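Local coordinates for protein Xcc_ctr_pt (Xanthomonas campestris pv. campestris, PDB 6NJW) that probably cleaves nucleic acid by two-metal catalysis as a Class 2 OLD family nuclease, this chain being its C-terminal region with the Toprim domain, at residues T133-L138 and I188-F193; Q167-D172 and D179-L184. All blocks are in the same frame, centred on the assembly; numbering follows the deposited sequence.

Interaction 1 of 2, residues T133-L138 and I188-F193; sequences TLEPEL and IGKGRF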
loop_
_atom_site.group_PDB
_atom_site.type_symbol
_atom_site.label_atom_id
_atom_site.label_comp_id
_atom_site.label_asym_id
_atom_site.label_seq_id
_atom_site.Cartn_x
_atom_site.Cartn_y
_atom_site.Cartn_z
ATOM N N THR A 133 3.393 -6.512 -6.918
ATOM C CA THR A 133 2.973 -6.672 -5.535
ATOM C C THR A 133 4.108 -6.184 -4.640
ATOM O O THR A 133 5.265 -6.135 -5.053
ATOM C CB THR A 133 2.613 -8.130 -5.216
ATOM O OG1 THR A 133 3.670 -8.986 -5.662
ATOM C CG2 THR A 133 1.311 -8.521 -5.917
ATOM N N LEU A 134 3.769 -5.845 -3.395
ATOM C CA LEU A 134 4.646 -4.997 -2.587
ATOM C C LEU A 134 5.995 -5.655 -2.310
ATOM O O LEU A 134 7.050 -5.076 -2.582
ATOM C CB LEU A 134 3.954 -4.636 -1.273
ATOM C CG LEU A 134 4.772 -3.755 -0.335
ATOM C CD1 LEU A 134 5.164 -2.449 -1.029
ATOM C CD2 LEU A 134 3.973 -3.479 0.924
ATOM N N GLU A 135 5.985 -6.856 -1.740
ATOM C CA GLU A 135 7.248 -7.430 -1.279
ATOM C C GLU A 135 8.222 -7.742 -2.417
ATOM O O GLU A 135 9.423 -7.472 -2.280
ATOM C CB GLU A 135 6.976 -8.680 -0.442
ATOM C CG GLU A 135 6.212 -8.396 0.856
ATOM C CD GLU A 135 4.716 -8.599 0.702
ATOM O OE1 GLU A 135 4.214 -8.489 -0.448
ATOM O OE2 GLU A 135 4.050 -8.885 1.729
ATOM N N PRO A 136 7.780 -8.305 -3.548
ATOM C CA PRO A 136 8.739 -8.487 -4.655
ATOM C C PRO A 136 9.281 -7.170 -5.186
ATOM O O PRO A 136 10.471 -7.083 -5.508
ATOM C CB PRO A 136 7.923 -9.242 -5.713
ATOM C CG PRO A 136 6.795 -9.873 -4.945
ATOM C CD PRO A 136 6.467 -8.897 -3.868
ATOM N N GLU A 137 8.454 -6.127 -5.262
ATOM C CA GLU A 137 8.980 -4.822 -5.666
ATOM C C GLU A 137 10.077 -4.357 -4.713
ATOM O O GLU A 137 11.158 -3.945 -5.148
ATOM C CB GLU A 137 7.858 -3.787 -5.746
ATOM C CG GLU A 137 8.396 -2.354 -5.708
ATOM C CD GLU A 137 7.559 -1.348 -6.487
ATOM O OE1 GLU A 137 6.406 -1.663 -6.857
ATOM O OE2 GLU A 137 8.070 -0.223 -6.732
ATOM N N LEU A 138 9.829 -4.434 -3.402
ATOM C CA LEU A 138 10.844 -3.986 -2.451
ATOM C C LEU A 138 12.114 -4.819 -2.555
ATOM O O LEU A 138 13.222 -4.290 -2.425
ATOM C CB LEU A 138 10.301 -4.040 -1.027
ATOM C CG LEU A 138 9.097 -3.150 -0.734
ATOM C CD1 LEU A 138 8.615 -3.415 0.678
ATOM C CD2 LEU A 138 9.492 -1.685 -0.918
ATOM N N ILE A 188 6.330 -16.559 7.724
ATOM C CA ILE A 188 6.667 -15.673 8.834
ATOM C C ILE A 188 5.428 -14.933 9.330
ATOM O O ILE A 188 5.264 -14.704 10.535
ATOM C CB ILE A 188 7.766 -14.702 8.377
ATOM C CG1 ILE A 188 9.034 -15.472 8.033
ATOM C CG2 ILE A 188 8.015 -13.603 9.433
ATOM C CD1 ILE A 188 10.083 -14.643 7.296
ATOM N N GLY A 189 4.522 -14.588 8.425
ATOM C CA GLY A 189 3.417 -13.703 8.732
ATOM C C GLY A 189 3.634 -12.397 7.997
ATOM O O GLY A 189 4.674 -11.761 8.155
ATOM N N LYS A 190 2.684 -11.993 7.164
ATOM C CA LYS A 190 2.890 -10.785 6.375
ATOM C C LYS A 190 3.049 -9.564 7.268
ATOM O O LYS A 190 3.918 -8.724 7.026
ATOM C CB LYS A 190 1.745 -10.604 5.384
ATOM C CG LYS A 190 1.898 -11.543 4.200
ATOM C CD LYS A 190 0.662 -11.584 3.321
ATOM C CE LYS A 190 0.824 -10.674 2.125
ATOM N NZ LYS A 190 2.216 -10.718 1.574
ATOM N N GLY A 191 2.229 -9.452 8.313
ATOM C CA GLY A 191 2.374 -8.331 9.229
ATOM C C GLY A 191 3.672 -8.389 10.010
ATOM O O GLY A 191 4.389 -7.391 10.118
ATOM N N ARG A 192 4.003 -9.567 10.549
ATOM C CA ARG A 192 5.246 -9.706 11.303
ATOM C C ARG A 192 6.447 -9.369 10.438
ATOM O O ARG A 192 7.357 -8.648 10.873
ATOM C CB ARG A 192 5.365 -11.130 11.864
ATOM C CG ARG A 192 6.719 -11.448 12.482
ATOM C CD ARG A 192 6.728 -12.814 13.190
ATOM N NE ARG A 192 5.605 -12.934 14.114
ATOM C CZ ARG A 192 5.668 -12.650 15.411
ATOM N NH1 ARG A 192 6.813 -12.242 15.951
ATOM N NH2 ARG A 192 4.584 -12.781 16.170
ATOM N N PHE A 193 6.459 -9.865 9.199
ATOM C CA PHE A 193 7.560 -9.578 8.284
ATOM C C PHE A 193 7.691 -8.083 8.018
ATOM O O PHE A 193 8.798 -7.533 8.031
ATOM C CB PHE A 193 7.350 -10.329 6.967
ATOM C CG PHE A 193 8.447 -10.112 5.987
ATOM C CD1 PHE A 193 9.636 -10.808 6.110
ATOM C CD2 PHE A 193 8.305 -9.200 4.955
ATOM C CE1 PHE A 193 10.660 -10.602 5.213
ATOM C CE2 PHE A 193 9.326 -8.981 4.061
ATOM C CZ PHE A 193 10.508 -9.680 4.182
HETATM O O HOH W 1 0.929 -8.013 0.367
#
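E135 and K190 join the two segments through a salt bridge. The ammonium NZ of K190 donates to OE2 of E135 at 2.6 Å. It comes from above the carboxylate plane, 35° out of it. The other carboxylate oxygen, OE1, stands further off, at 3.6 Å from NZ of K190. The two side chains cross at about a right angle. E135 turns at chi2 (95°), which swings its carboxylate across to the lysine. The CB of K190 points past the other segment, and the bends at chi3 (98°) and chi4 bring NZ back to the glutamate.

One water adds a weak second link. It lies 3.4 Å from OE1 of E135 and 3.2 Å from NZ of K190, giving to the first and accepting from the second. OE2 is tied directly to the ammonium; OE1 is linked to it weakly, through the water.

The bridge lies beside the magnesium site of the Toprim domain and joins the first turns of two helices there. The side chain of E135 is about 8 Å from the bound magnesium ion and about 7 Å from that of D82, a magnesium ligand. The side chain of K190 is about 8 Å from that of E27, another magnesium-binding residue.

E135 belongs to helix 134-154, which follows strand 127-130, and K190 to helix 190-197. E135 also touches A30 of helix 29-41 and I185 of helix 178-188.

Interaction 2 of 2, residues Q167-D172 and D179-L184; sequences QQWVDD and DLLLRL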
loop_
_atom_site.group_PDB
_atom_site.type_symbol
_atom_site.label_atom_id
_atom_site.label_comp_id
_atom_site.label_asym_id
_atom_site.label_seq_id
_atom_site.Cartn_x
_atom_site.Cartn_y
_atom_site.Cartn_z
ATOM N N GLN A 167 20.283 -16.262 -1.387
ATOM C CA GLN A 167 21.521 -15.561 -1.716
ATOM C C GLN A 167 21.578 -15.234 -3.200
ATOM O O GLN A 167 22.063 -14.168 -3.597
ATOM C CB GLN A 167 22.724 -16.405 -1.292
ATOM C CG GLN A 167 24.063 -15.678 -1.372
ATOM C CD GLN A 167 24.048 -14.363 -0.626
ATOM O OE1 GLN A 167 23.901 -14.335 0.597
ATOM N NE2 GLN A 167 24.201 -13.259 -1.357
ATOM N N GLN A 168 21.048 -16.127 -4.030
ATOM C CA GLN A 168 21.056 -15.919 -5.474
ATOM C C GLN A 168 20.127 -14.777 -5.884
ATOM O O GLN A 168 20.462 -13.992 -6.782
ATOM C CB GLN A 168 20.678 -17.234 -6.153
ATOM C CG GLN A 168 20.224 -17.171 -7.584
ATOM C CD GLN A 168 19.969 -18.565 -8.122
ATOM O OE1 GLN A 168 20.266 -19.560 -7.451
ATOM N NE2 GLN A 168 19.406 -18.652 -9.326
ATOM N N TRP A 169 18.961 -14.658 -5.243
ATOM C CA TRP A 169 18.082 -13.530 -5.546
ATOM C C TRP A 169 18.713 -12.211 -5.130
ATOM O O TRP A 169 18.551 -11.194 -5.812
ATOM C CB TRP A 169 16.736 -13.668 -4.842
ATOM C CG TRP A 169 16.016 -14.944 -5.050
ATOM C CD1 TRP A 169 16.067 -15.762 -6.143
ATOM C CD2 TRP A 169 15.110 -15.548 -4.134
ATOM N NE1 TRP A 169 15.242 -16.842 -5.958
ATOM C CE2 TRP A 169 14.647 -16.739 -4.727
ATOM C CE3 TRP A 169 14.649 -15.201 -2.859
ATOM C CZ2 TRP A 169 13.749 -17.590 -4.086
ATOM C CZ3 TRP A 169 13.750 -16.039 -2.227
ATOM C CH2 TRP A 169 13.312 -17.221 -2.837
ATOM N N VAL A 170 19.398 -12.199 -3.987
ATOM C CA VAL A 170 20.065 -10.983 -3.546
ATOM C C VAL A 170 21.125 -10.572 -4.558
ATOM O O VAL A 170 21.227 -9.400 -4.932
ATOM C CB VAL A 170 20.662 -11.188 -2.145
ATOM C CG1 VAL A 170 21.584 -10.038 -1.782
ATOM C CG2 VAL A 170 19.551 -11.327 -1.122
ATOM N N ASP A 171 21.912 -11.540 -5.038
ATOM C CA ASP A 171 22.961 -11.248 -6.007
ATOM C C ASP A 171 22.402 -10.782 -7.342
ATOM O O ASP A 171 23.124 -10.146 -8.110
ATOM C CB ASP A 171 23.840 -12.483 -6.215
ATOM C CG ASP A 171 24.667 -12.817 -4.994
ATOM O OD1 ASP A 171 24.847 -11.917 -4.142
ATOM O OD2 ASP A 171 25.139 -13.974 -4.878
ATOM N N ASP A 172 21.141 -11.074 -7.637
ATOM C CA ASP A 172 20.527 -10.667 -8.900
ATOM C C ASP A 172 19.030 -10.523 -8.700
ATOM O O ASP A 172 18.239 -11.373 -9.130
ATOM C CB ASP A 172 20.840 -11.668 -10.010
ATOM C CG ASP A 172 20.381 -11.193 -11.374
ATOM O OD1 ASP A 172 19.723 -10.132 -11.455
ATOM O OD2 ASP A 172 20.671 -11.893 -12.366
ATOM N N ASP A 179 7.257 -17.047 -6.151
ATOM C CA ASP A 179 6.414 -17.944 -5.370
ATOM C C ASP A 179 7.096 -18.306 -4.061
ATOM O O ASP A 179 6.479 -18.263 -2.992
ATOM C CB ASP A 179 6.076 -19.201 -6.182
ATOM C CG ASP A 179 5.109 -18.919 -7.327
ATOM O OD1 ASP A 179 4.394 -17.899 -7.276
ATOM O OD2 ASP A 179 5.062 -19.718 -8.282
ATOM N N LEU A 180 8.385 -18.641 -4.124
ATOM C CA LEU A 180 9.091 -19.048 -2.918
ATOM C C LEU A 180 9.288 -17.872 -1.970
ATOM O O LEU A 180 9.131 -18.021 -0.748
ATOM C CB LEU A 180 10.432 -19.681 -3.286
ATOM C CG LEU A 180 11.223 -20.244 -2.109
ATOM C CD1 LEU A 180 10.381 -21.263 -1.362
ATOM C CD2 LEU A 180 12.535 -20.869 -2.592
ATOM N N LEU A 181 9.637 -16.697 -2.512
ATOM C CA LEU A 181 9.751 -15.509 -1.670
ATOM C C LEU A 181 8.463 -15.271 -0.895
ATOM O O LEU A 181 8.483 -15.122 0.330
ATOM C CB LEU A 181 10.101 -14.281 -2.517
ATOM C CG LEU A 181 10.114 -12.960 -1.748
ATOM C CD1 LEU A 181 11.202 -13.003 -0.698
ATOM C CD2 LEU A 181 10.309 -11.760 -2.696
ATOM N N LEU A 182 7.331 -15.227 -1.596
ATOM C CA LEU A 182 6.076 -14.961 -0.911
ATOM C C LEU A 182 5.693 -16.104 0.014
ATOM O O LEU A 182 5.076 -15.866 1.054
ATOM C CB LEU A 182 4.973 -14.672 -1.926
ATOM C CG LEU A 182 5.262 -13.379 -2.704
ATOM C CD1 LEU A 182 4.234 -13.153 -3.793
ATOM C CD2 LEU A 182 5.328 -12.183 -1.768
ATOM N N ARG A 183 6.060 -17.341 -0.336
ATOM C CA ARG A 183 5.824 -18.464 0.569
ATOM C C ARG A 183 6.566 -18.263 1.885
ATOM O O ARG A 183 6.002 -18.463 2.966
ATOM C CB ARG A 183 6.246 -19.782 -0.115
ATOM C CG ARG A 183 5.834 -21.060 0.620
ATOM C CD ARG A 183 6.059 -22.345 -0.257
ATOM N NE ARG A 183 5.583 -22.135 -1.620
ATOM C CZ ARG A 183 6.287 -22.409 -2.716
ATOM N NH1 ARG A 183 7.492 -22.948 -2.613
ATOM N NH2 ARG A 183 5.780 -22.150 -3.914
ATOM N N LEU A 184 7.820 -17.849 1.824
ATOM C CA LEU A 184 8.558 -17.617 3.064
ATOM C C LEU A 184 7.951 -16.468 3.868
ATOM O O LEU A 184 7.786 -16.569 5.092
ATOM C CB LEU A 184 10.028 -17.348 2.746
ATOM C CG LEU A 184 10.738 -18.497 2.013
ATOM C CD1 LEU A 184 12.147 -18.112 1.565
ATOM C CD2 LEU A 184 10.753 -19.796 2.847
#
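W169 reaches from helix 160-171 to L180 and L181 of helix 178-188. Its six-membered ring does the touching. CH2 of W169 lies 3.7 Å from CD2 of L180, and CZ2 of W169 is 3.8 Å from the same methyl. CG of L180 also meets the indole in plane at its edge. The leucine side chain crosses the tryptophan at about a right angle. The torsion of L180 matters here: CG lies opposite its own N (chi1 -176°), which puts CG and CD2 at the indole edge, near the ring plane.

L181 meets the ring more loosely. Its CB is 4.1 Å from CZ3 of W169. Its backbone N is nearer, 3.7 Å from CH2 of W169, and approaches at a slant. No hydrogen bond crosses between the segments, so apolar packing makes the contact. W169 and L181 are buried, and F139, I176 and D177 also touch the indole.

The far side of helix 160-171 is different. Q167 and D171 are exposed and pair within their own helix, one turn apart. NE2 of Q167 gives a hydrogen bond of 3.2 Å to OD1 of D171, bent to 138° at the hydrogen. D179 and R183 are exposed on the other helix.

Two consecutive helices, joined by a short loop, are thus bridged by a tryptophan. They belong to a helical part of the chain, away from the metal site.

In the fold
From the N terminus the chain first passes through the parallel sheet, whose last strand in sequence is 127-130. Helix 134-154 follows and supplies the first half of interaction 1. Helix 160-171 comes next. Interaction 2 then closes a short loop, with six residues between its segments, by pairing that helix with 178-188. Helix 190-197 begins directly afterwards and closes interaction 1 over a span of 49 residues, mostly helical. Interaction 2 is therefore nested inside interaction 1, and the two do not cross. Their centres are about 12 Å apart. They touch where P136 packs on L181 and L182, joining this pair of helices to the start of helix 134-154 near the metal site.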